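Local structure of serine protease inhibitor 2 (Anopheles gambiae, 3PZF) at residues A[39-44]-A[290-295]; A[286-291]-A[337-342]; A[372-377]-A[390-395]. The protein inhibits the clip-domain serine proteases CLIPB9, CLIPB10 and CLIPB4 in the mosquito hemolymph, thereby restraining phenoloxidase activation and the melanization immune response. One frame throughout, in Å; residues are numbered along the deposited sequence. Where two conformers were deposited one is given.

Interaction 1: A[39-44]-A[290-295]; sequences SNVVLS and FDFSEQ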
loop_
_atom_site.group_PDB
_atom_site.type_symbol
_atom_site.label_atom_id
_atom_site.label_comp_id
_atom_site.label_asym_id
_atom_site.label_seq_id
_atom_site.Cartn_x
_atom_site.Cartn_y
_atom_site.Cartn_z
ATOM N N SER A 39 -13.553 -7.584 -4.809
ATOM C CA SER A 39 -12.682 -8.707 -4.505
ATOM C C SER A 39 -11.825 -8.228 -3.370
ATOM O O SER A 39 -11.911 -7.062 -3.043
ATOM C CB SER A 39 -11.782 -8.996 -5.701
ATOM O OG SER A 39 -11.044 -7.824 -6.091
ATOM N N ASN A 40 -10.984 -9.087 -2.792
ATOM C CA ASN A 40 -9.966 -8.596 -1.863
ATOM C C ASN A 40 -9.083 -7.616 -2.596
ATOM O O ASN A 40 -8.845 -7.757 -3.794
ATOM C CB ASN A 40 -9.107 -9.741 -1.309
ATOM C CG ASN A 40 -9.914 -10.790 -0.611
ATOM O OD1 ASN A 40 -11.011 -10.517 -0.128
ATOM N ND2 ASN A 40 -9.360 -11.989 -0.501
ATOM N N VAL A 41 -8.576 -6.602 -1.885
ATOM C CA VAL A 41 -7.681 -5.628 -2.483
ATOM C C VAL A 41 -6.559 -5.404 -1.495
ATOM O O VAL A 41 -6.813 -5.379 -0.290
ATOM C CB VAL A 41 -8.381 -4.280 -2.734
ATOM C CG1 VAL A 41 -7.349 -3.208 -3.219
ATOM C CG2 VAL A 41 -9.496 -4.395 -3.763
ATOM N N VAL A 42 -5.324 -5.218 -1.976
ATOM C CA VAL A 42 -4.265 -4.692 -1.100
ATOM C C VAL A 42 -3.348 -3.822 -1.980
ATOM O O VAL A 42 -3.038 -4.172 -3.129
ATOM C CB VAL A 42 -3.483 -5.830 -0.386
ATOM C CG1 VAL A 42 -2.753 -6.709 -1.391
ATOM C CG2 VAL A 42 -2.509 -5.284 0.652
ATOM N N LEU A 43 -2.997 -2.650 -1.473
ATOM C CA LEU A 43 -2.062 -1.800 -2.197
ATOM C C LEU A 43 -1.194 -1.011 -1.203
ATOM O O LEU A 43 -1.366 -1.120 0.022
ATOM C CB LEU A 43 -2.841 -0.845 -3.119
ATOM C CG LEU A 43 -3.652 0.216 -2.361
ATOM C CD1 LEU A 43 -3.614 1.562 -3.139
ATOM C CD2 LEU A 43 -5.090 -0.212 -2.113
ATOM N N SER A 44 -0.250 -0.237 -1.720
ATOM C CA SER A 44 0.582 0.585 -0.838
ATOM C C SER A 44 0.403 2.054 -1.216
ATOM O O SER A 44 1.024 2.530 -2.160
ATOM C CB SER A 44 2.057 0.184 -0.930
ATOM O OG SER A 44 2.859 1.102 -0.175
ATOM N N PHE A 290 -3.158 -13.364 -0.108
ATOM C CA PHE A 290 -3.503 -13.027 -1.486
ATOM C C PHE A 290 -2.597 -11.918 -2.002
ATOM O O PHE A 290 -1.812 -11.323 -1.262
ATOM C CB PHE A 290 -4.982 -12.582 -1.604
ATOM C CG PHE A 290 -5.288 -11.206 -0.989
ATOM C CD1 PHE A 290 -5.347 -10.045 -1.767
ATOM C CD2 PHE A 290 -5.574 -11.093 0.373
ATOM C CE1 PHE A 290 -5.648 -8.798 -1.194
ATOM C CE2 PHE A 290 -5.853 -9.862 0.957
ATOM C CZ PHE A 290 -5.908 -8.708 0.180
ATOM N N ASP A 291 -2.697 -11.664 -3.292
ATOM C CA ASP A 291 -2.002 -10.529 -3.844
ATOM C C ASP A 291 -2.928 -9.764 -4.779
ATOM O O ASP A 291 -4.013 -10.222 -5.146
ATOM C CB ASP A 291 -0.705 -10.960 -4.518
ATOM C CG ASP A 291 -0.895 -12.041 -5.497
ATOM O OD1 ASP A 291 -1.596 -11.810 -6.501
ATOM O OD2 ASP A 291 -0.311 -13.115 -5.274
ATOM N N PHE A 292 -2.490 -8.582 -5.171
ATOM C CA PHE A 292 -3.369 -7.691 -5.900
ATOM C C PHE A 292 -2.451 -6.827 -6.750
ATOM O O PHE A 292 -1.480 -6.264 -6.240
ATOM C CB PHE A 292 -4.201 -6.798 -4.965
ATOM C CG PHE A 292 -5.164 -5.912 -5.706
ATOM C CD1 PHE A 292 -6.355 -6.424 -6.206
ATOM C CD2 PHE A 292 -4.848 -4.579 -5.973
ATOM C CE1 PHE A 292 -7.237 -5.618 -6.921
ATOM C CE2 PHE A 292 -5.726 -3.768 -6.694
ATOM C CZ PHE A 292 -6.928 -4.297 -7.159
ATOM N N SER A 293 -2.718 -6.805 -8.044
ATOM C CA SER A 293 -1.900 -6.072 -9.005
ATOM C C SER A 293 -2.825 -5.152 -9.785
ATOM O O SER A 293 -3.965 -5.523 -10.071
ATOM C CB SER A 293 -1.228 -7.060 -9.959
ATOM O OG SER A 293 -0.223 -6.429 -10.719
ATOM N N GLU A 294 -2.354 -3.973 -10.161
ATOM C CA GLU A 294 -3.188 -3.069 -10.940
ATOM C C GLU A 294 -2.338 -2.090 -11.745
ATOM O O GLU A 294 -1.269 -1.674 -11.301
ATOM C CB GLU A 294 -4.145 -2.278 -10.041
ATOM C CG GLU A 294 -5.111 -1.396 -10.833
ATOM C CD GLU A 294 -6.284 -0.901 -10.021
ATOM O OE1 GLU A 294 -6.099 -0.630 -8.814
ATOM O OE2 GLU A 294 -7.393 -0.783 -10.586
ATOM N N GLN A 295 -2.839 -1.719 -12.908
ATOM C CA GLN A 295 -2.215 -0.649 -13.660
ATOM C C GLN A 295 -2.867 0.622 -13.113
ATOM O O GLN A 295 -4.103 0.705 -13.040
ATOM C CB GLN A 295 -2.486 -0.829 -15.149
ATOM C CG GLN A 295 -2.025 0.336 -15.971
ATOM C CD GLN A 295 -2.307 0.096 -17.450
ATOM O OE1 GLN A 295 -2.051 -0.992 -17.970
ATOM N NE2 GLN A 295 -2.863 1.094 -18.117
HETATM O O HOH W 1 -1.269 -3.578 -5.236
#
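Val-42 lies nearest Phe-292, their CA atoms 5.7 Å apart, where strand 41-43 passes over strand 290-295 at 68° between chain directions. No direct hydrogen bond joins the two segments. This is packing between layers of the serpin fold: the short strand after helix 24-35 pairs with 386-392 in sheet B, while 290-295 runs beside 332-341 in sheet A.

Two phenylalanines reach from sheet A and embrace the short strand. Over the centre of the Phe-290 ring sits Asn-40 CB, 3.6 Å from the centroid, with the amide plane turned 53° from the ring. The amide end is held elsewhere, since Asn-40 OD1 accepts bonds from the backbone N of Glu-393 and Asn-394. At the edge of the same ring, near its plane, the Val-41 carbonyl O comes to 3.5 Å from CZ. Val-42 CG1 adds an oblique contact, 3.6 Å from Phe-290 CE1.

Phe-292 swings its CG anti to its backbone N (chi1 -177°), which carries the ring alongside Val-41. CG1 of that valine rests over one face, 4.0 Å from the centroid and displaced toward the rim. Val-42 runs past Phe-292 in the opposite direction. His-37 meets the Phe-292 ring edge-to-face, so the loop leading into the short strand shares this site.

A water provides the polar tie, donating one hydrogen to Val-42 O at 2.8 Å and the other to Phe-292 O at 2.9 Å.

Interaction 2: A[286-291]-A[337-342]; sequences PKFKFD and AGITIN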
loop_
_atom_site.group_PDB
_atom_site.type_symbol
_atom_site.label_atom_id
_atom_site.label_comp_id
_atom_site.label_asym_id
_atom_site.label_seq_id
_atom_site.Cartn_x
_atom_site.Cartn_y
_atom_site.Cartn_z
ATOM N N PRO A 286 -10.372 -13.763 10.240
ATOM C CA PRO A 286 -10.147 -14.832 9.265
ATOM C C PRO A 286 -8.725 -14.733 8.752
ATOM O O PRO A 286 -8.230 -13.616 8.551
ATOM C CB PRO A 286 -11.140 -14.506 8.146
ATOM C CG PRO A 286 -11.297 -12.999 8.208
ATOM C CD PRO A 286 -11.159 -12.644 9.685
ATOM N N LYS A 287 -8.064 -15.858 8.558
ATOM C CA LYS A 287 -6.738 -15.846 7.967
ATOM C C LYS A 287 -6.880 -15.584 6.465
ATOM O O LYS A 287 -7.888 -15.954 5.851
ATOM C CB LYS A 287 -6.025 -17.171 8.252
ATOM C CG LYS A 287 -5.711 -17.341 9.753
ATOM C CD LYS A 287 -4.897 -18.579 10.064
ATOM C CE LYS A 287 -5.788 -19.822 10.148
ATOM N NZ LYS A 287 -5.021 -21.067 10.488
ATOM N N PHE A 288 -5.882 -14.922 5.880
ATOM C CA PHE A 288 -5.904 -14.707 4.434
ATOM C C PHE A 288 -4.515 -14.572 3.872
ATOM O O PHE A 288 -3.574 -14.147 4.559
ATOM C CB PHE A 288 -6.780 -13.503 4.040
ATOM C CG PHE A 288 -6.419 -12.195 4.745
ATOM C CD1 PHE A 288 -7.167 -11.732 5.843
ATOM C CD2 PHE A 288 -5.353 -11.424 4.294
ATOM C CE1 PHE A 288 -6.853 -10.497 6.475
ATOM C CE2 PHE A 288 -5.020 -10.209 4.929
ATOM C CZ PHE A 288 -5.773 -9.748 6.030
ATOM N N LYS A 289 -4.393 -14.977 2.612
ATOM C CA LYS A 289 -3.173 -14.820 1.851
ATOM C C LYS A 289 -3.551 -14.531 0.405
ATOM O O LYS A 289 -4.186 -15.356 -0.259
ATOM C CB LYS A 289 -2.359 -16.113 1.922
ATOM C CG LYS A 289 -1.100 -16.103 1.048
ATOM C CD LYS A 289 -0.309 -17.371 1.214
ATOM C CE LYS A 289 1.053 -17.259 0.522
ATOM N NZ LYS A 289 1.887 -18.486 0.718
ATOM N N PHE A 290 -3.158 -13.364 -0.108
ATOM C CA PHE A 290 -3.503 -13.027 -1.486
ATOM C C PHE A 290 -2.597 -11.918 -2.002
ATOM O O PHE A 290 -1.812 -11.323 -1.262
ATOM C CB PHE A 290 -4.982 -12.582 -1.604
ATOM C CG PHE A 290 -5.288 -11.206 -0.989
ATOM C CD1 PHE A 290 -5.347 -10.045 -1.767
ATOM C CD2 PHE A 290 -5.574 -11.093 0.373
ATOM C CE1 PHE A 290 -5.648 -8.798 -1.194
ATOM C CE2 PHE A 290 -5.853 -9.862 0.957
ATOM C CZ PHE A 290 -5.908 -8.708 0.180
ATOM N N ASP A 291 -2.697 -11.664 -3.292
ATOM C CA ASP A 291 -2.002 -10.529 -3.844
ATOM C C ASP A 291 -2.928 -9.764 -4.779
ATOM O O ASP A 291 -4.013 -10.222 -5.146
ATOM C CB ASP A 291 -0.705 -10.960 -4.518
ATOM C CG ASP A 291 -0.895 -12.041 -5.497
ATOM O OD1 ASP A 291 -1.596 -11.810 -6.501
ATOM O OD2 ASP A 291 -0.311 -13.115 -5.274
ATOM N N ALA A 337 1.216 -5.936 -4.742
ATOM C CA ALA A 337 1.477 -6.149 -3.314
ATOM C C ALA A 337 0.891 -7.486 -2.900
ATOM O O ALA A 337 -0.191 -7.831 -3.353
ATOM C CB ALA A 337 0.823 -5.048 -2.494
ATOM N N GLY A 338 1.584 -8.217 -2.033
ATOM C CA GLY A 338 0.992 -9.420 -1.438
ATOM C C GLY A 338 0.818 -9.201 0.056
ATOM O O GLY A 338 1.536 -8.423 0.661
ATOM N N ILE A 339 -0.128 -9.885 0.673
ATOM C CA ILE A 339 -0.320 -9.737 2.125
ATOM C C ILE A 339 -0.798 -11.088 2.624
ATOM O O ILE A 339 -1.544 -11.777 1.939
ATOM C CB ILE A 339 -1.349 -8.657 2.464
ATOM C CG1 ILE A 339 -1.411 -8.381 3.991
ATOM C CG2 ILE A 339 -2.724 -9.020 1.877
ATOM C CD1 ILE A 339 -0.112 -7.744 4.599
ATOM N N THR A 340 -0.327 -11.451 3.812
ATOM C CA THR A 340 -0.741 -12.669 4.506
ATOM C C THR A 340 -0.949 -12.307 5.957
ATOM O O THR A 340 -0.184 -11.516 6.512
ATOM C CB THR A 340 0.370 -13.706 4.440
ATOM O OG1 THR A 340 0.685 -13.980 3.062
ATOM C CG2 THR A 340 -0.060 -15.017 5.163
ATOM N N ILE A 341 -2.003 -12.814 6.586
ATOM C CA ILE A 341 -2.005 -12.843 8.045
ATOM C C ILE A 341 -2.328 -14.268 8.503
ATOM O O ILE A 341 -3.200 -14.952 7.933
ATOM C CB ILE A 341 -2.977 -11.805 8.752
ATOM C CG1 ILE A 341 -4.455 -12.148 8.507
ATOM C CG2 ILE A 341 -2.625 -10.343 8.326
ATOM C CD1 ILE A 341 -5.443 -11.271 9.295
ATOM N N ASN A 342 -1.594 -14.711 9.518
ATOM C CA ASN A 342 -1.937 -15.921 10.250
ATOM C C ASN A 342 -1.724 -15.740 11.764
ATOM O O ASN A 342 -1.623 -14.611 12.245
ATOM C CB ASN A 342 -1.155 -17.124 9.699
ATOM C CG ASN A 342 0.329 -17.041 9.966
ATOM O OD1 ASN A 342 0.804 -16.141 10.636
ATOM N ND2 ASN A 342 1.071 -18.028 9.465
#
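The carbonyl O of Phe-290 is gripped from several sides: Ile-339 N donates to it at 2.9 Å, Gly-338 CA makes a C-H...O contact, and Arg-162 NH2 adds a weak hydrogen bond. It belongs to an antiparallel pairing in sheet A of the serpin fold, between strands 277-295 and 332-341. Phe-288/Ile-341 and Phe-290/Ile-339 are the hydrogen-bonded pairs; Lys-289/Thr-340 and Asp-291/Gly-338 are the non-hydrogen-bonded ones. The bond from Phe-288 N to Ile-341 O is weak, as the pairing opens toward its end.

Both phenylalanines face sheet B and take an isoleucine over the ring. With CG1 between its backbone N and carbonyl carbon (chi1 68°), Ile-341 lays that carbon over Phe-288, 3.7 Å from the centroid. Ile-341 CD1 also lies very close to Phe-288 CE1. Ile-339 CG2 covers Phe-290 on the face opposite Asn-40, 3.4 Å from CE2.

On the other surface, Lys-289 runs beside Thr-340, its CG 3.4 Å from OG1, a hydroxyl that is hydrogen-bonded to Glu-347. Glu-347 belongs to the hinge required for protease binding, as do Leu-344 and Gly-345, whose backbone N atoms bond Asn-342 OD1. Pro-286 O, buried here without a polar partner, meets only carbon across the contact, with Ile-341 CD1 at 3.7 Å.

Interaction 3: A[372-377]-A[390-395]; sequences RPFIFF and GKIENP
Phe-374 pairs with Ile-392, Ile-375 with Lys-391 and Phe-376 with Gly-390 where strands 374-377 and 390-392 run antiparallel, 145° between directions and 4.6 Å between axes at their closest. They form the C-terminal hairpin of the serpin fold, in sheet B. Phe-376 and Gly-390 exchange two backbone bonds, the shorter from Gly-390 N to Phe-376 O at 2.8 Å; at the other end, Phe-374 N reaches Ile-392 O only weakly.

The glycine lets the Phe-376 ring fold back over its neighbour's main chain: chi1 of 64° turns the ring across the hairpin, and Gly-390 CA lies over its face, 4.0 Å from the centroid. The Phe-374 ring instead lies against a side chain, that of Ile-392, whose CB stands over one face, offset toward the rim, while CG1 reaches CZ at 3.5 Å. CD1, the methyl at the tip of that same branch, comes 3.9 Å from Phe-376 CE1, so one isoleucine touches both rings. This aromatic surface looks toward strand 277-295, where Phe-288 meets Phe-376.

Ile-375 and Lys-391 lie on the reverse, Ile-375 against helix 257-263. Lys-391 stretches its chain to put NZ 3.0 Å from Glu-393 OE2 in a salt bridge, where OE2 offers its anti lone pair, turned away from OE1. Thr-206 OG1 bonds OE1, which rests beside Pro-373 CG.

The buried ammonium also bonds the backbone oxygens of Phe-34 and His-37, so its charge is probably well compensated. Apolar ring contacts thus close one side of the hairpin between its strands; on the other, the lysine ties 390-395 to the C-terminal end of helix 24-35.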
loop_
_atom_site.group_PDB
_atom_site.type_symbol
_atom_site.label_atom_id
_atom_site.label_comp_id
_atom_site.label_asym_id
_atom_site.label_seq_id
_atom_site.Cartn_x
_atom_site.Cartn_y
_atom_site.Cartn_z
ATOM N N ARG A 372 -17.358 -10.793 8.573
ATOM C CA ARG A 372 -17.923 -10.119 7.410
ATOM C C ARG A 372 -16.850 -9.159 6.867
ATOM O O ARG A 372 -15.810 -9.032 7.469
ATOM C CB ARG A 372 -19.199 -9.372 7.765
ATOM C CG ARG A 372 -19.029 -8.375 8.839
ATOM C CD ARG A 372 -20.377 -7.842 9.327
ATOM N NE ARG A 372 -20.076 -6.953 10.433
ATOM C CZ ARG A 372 -20.058 -7.333 11.702
ATOM N NH1 ARG A 372 -20.423 -8.573 12.035
ATOM N NH2 ARG A 372 -19.708 -6.470 12.638
ATOM N N PRO A 373 -17.095 -8.531 5.712
ATOM C CA PRO A 373 -15.988 -7.788 5.073
ATOM C C PRO A 373 -15.464 -6.625 5.932
ATOM O O PRO A 373 -16.198 -6.035 6.728
ATOM C CB PRO A 373 -16.625 -7.248 3.783
ATOM C CG PRO A 373 -17.612 -8.335 3.394
ATOM C CD PRO A 373 -18.226 -8.725 4.789
ATOM N N PHE A 374 -14.179 -6.338 5.788
ATOM C CA PHE A 374 -13.564 -5.285 6.598
ATOM C C PHE A 374 -12.409 -4.673 5.863
ATOM O O PHE A 374 -11.958 -5.209 4.848
ATOM C CB PHE A 374 -13.096 -5.868 7.943
ATOM C CG PHE A 374 -12.125 -7.028 7.823
ATOM C CD1 PHE A 374 -12.594 -8.354 7.824
ATOM C CD2 PHE A 374 -10.758 -6.807 7.761
ATOM C CE1 PHE A 374 -11.723 -9.408 7.761
ATOM C CE2 PHE A 374 -9.862 -7.868 7.691
ATOM C CZ PHE A 374 -10.360 -9.192 7.673
ATOM N N ILE A 375 -11.958 -3.524 6.383
ATOM C CA ILE A 375 -10.825 -2.771 5.835
ATOM C C ILE A 375 -9.657 -2.994 6.763
ATOM O O ILE A 375 -9.854 -3.148 7.961
ATOM C CB ILE A 375 -11.200 -1.276 5.822
ATOM C CG1 ILE A 375 -12.411 -1.090 4.888
ATOM C CG2 ILE A 375 -9.958 -0.367 5.431
ATOM C CD1 ILE A 375 -13.281 0.161 5.188
ATOM N N PHE A 376 -8.438 -3.042 6.231
ATOM C CA PHE A 376 -7.263 -3.077 7.079
ATOM C C PHE A 376 -6.186 -2.167 6.492
ATOM O O PHE A 376 -6.236 -1.811 5.299
ATOM C CB PHE A 376 -6.729 -4.501 7.225
ATOM C CG PHE A 376 -6.242 -5.105 5.930
ATOM C CD1 PHE A 376 -7.101 -5.871 5.123
ATOM C CD2 PHE A 376 -4.919 -4.938 5.522
ATOM C CE1 PHE A 376 -6.649 -6.412 3.911
ATOM C CE2 PHE A 376 -4.464 -5.490 4.311
ATOM C CZ PHE A 376 -5.335 -6.229 3.512
ATOM N N PHE A 377 -5.242 -1.760 7.333
ATOM C CA PHE A 377 -4.069 -1.028 6.861
ATOM C C PHE A 377 -2.895 -1.254 7.806
ATOM O O PHE A 377 -3.084 -1.625 8.967
ATOM C CB PHE A 377 -4.350 0.479 6.602
ATOM C CG PHE A 377 -4.766 1.280 7.809
ATOM C CD1 PHE A 377 -6.101 1.391 8.167
ATOM C CD2 PHE A 377 -3.818 2.003 8.544
ATOM C CE1 PHE A 377 -6.480 2.181 9.266
ATOM C CE2 PHE A 377 -4.212 2.781 9.654
ATOM C CZ PHE A 377 -5.541 2.859 9.992
ATOM N N GLY A 390 -6.041 -2.166 2.481
ATOM C CA GLY A 390 -6.725 -3.204 1.708
ATOM C C GLY A 390 -8.083 -3.480 2.288
ATOM O O GLY A 390 -8.491 -2.881 3.309
ATOM N N LYS A 391 -8.804 -4.397 1.643
ATOM C CA LYS A 391 -10.048 -4.851 2.228
ATOM C C LYS A 391 -10.202 -6.320 1.944
ATOM O O LYS A 391 -9.616 -6.858 1.011
ATOM C CB LYS A 391 -11.228 -4.069 1.663
ATOM C CG LYS A 391 -11.357 -4.198 0.160
ATOM C CD LYS A 391 -12.695 -3.687 -0.318
ATOM C CE LYS A 391 -12.822 -3.930 -1.830
ATOM N NZ LYS A 391 -14.175 -3.642 -2.345
ATOM N N ILE A 392 -10.969 -6.970 2.803
ATOM C CA ILE A 392 -11.259 -8.389 2.650
ATOM C C ILE A 392 -12.722 -8.506 2.288
ATOM O O ILE A 392 -13.578 -8.084 3.044
ATOM C CB ILE A 392 -10.989 -9.113 3.974
ATOM C CG1 ILE A 392 -9.492 -9.068 4.295
ATOM C CG2 ILE A 392 -11.482 -10.571 3.942
ATOM C CD1 ILE A 392 -8.596 -9.661 3.171
ATOM N N GLU A 393 -13.011 -9.051 1.110
ATOM C CA GLU A 393 -14.384 -9.379 0.719
ATOM C C GLU A 393 -14.655 -10.892 0.811
ATOM O O GLU A 393 -15.806 -11.327 0.967
ATOM C CB GLU A 393 -14.600 -8.931 -0.732
ATOM C CG GLU A 393 -14.556 -7.436 -0.961
ATOM C CD GLU A 393 -15.837 -6.729 -0.567
ATOM O OE1 GLU A 393 -16.741 -7.367 0.049
ATOM O OE2 GLU A 393 -15.933 -5.522 -0.869
ATOM N N ASN A 394 -13.595 -11.694 0.741
ATOM C CA ASN A 394 -13.720 -13.166 0.724
ATOM C C ASN A 394 -12.369 -13.758 1.095
ATOM O O ASN A 394 -11.513 -13.976 0.212
ATOM C CB ASN A 394 -14.109 -13.635 -0.682
ATOM C CG ASN A 394 -14.226 -15.178 -0.802
ATOM O OD1 ASN A 394 -14.089 -15.912 0.174
ATOM N ND2 ASN A 394 -14.464 -15.652 -2.015
ATOM N N PRO A 395 -12.131 -13.951 2.399
ATOM C CA PRO A 395 -10.778 -14.321 2.813
ATOM C C PRO A 395 -10.442 -15.743 2.448
ATOM O O PRO A 395 -11.138 -16.672 2.847
ATOM C CB PRO A 395 -10.796 -14.142 4.325
ATOM C CG PRO A 395 -12.265 -14.373 4.719
ATOM C CD PRO A 395 -13.053 -13.797 3.539
#

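How the interactions relate
The three contacts cluster, their centres 10 to 11 Å apart, between and within sheets A and B of the serpin fold. Interactions 1 and 2 share strand 277-295 and both use Phe-290; Phe-292 N also probably bonds Ala-337 O. Interaction 3 builds the hairpin whose strand 386-392 pairs with strand 41-43, through Val-41 O and Lys-391 N. Ile-392 CD1 packs against Phe-288 and Phe-290, joining interactions 2 and 3. Along the chain 39-44 comes first, then 286-295, then 337-342, and last the hairpin of interaction 3, so distant parts of the sequence meet where sheets A and B pack. Strand 332-341 leads to the hinge, which in inhibitory serpins inserts into sheet A during protease trapping.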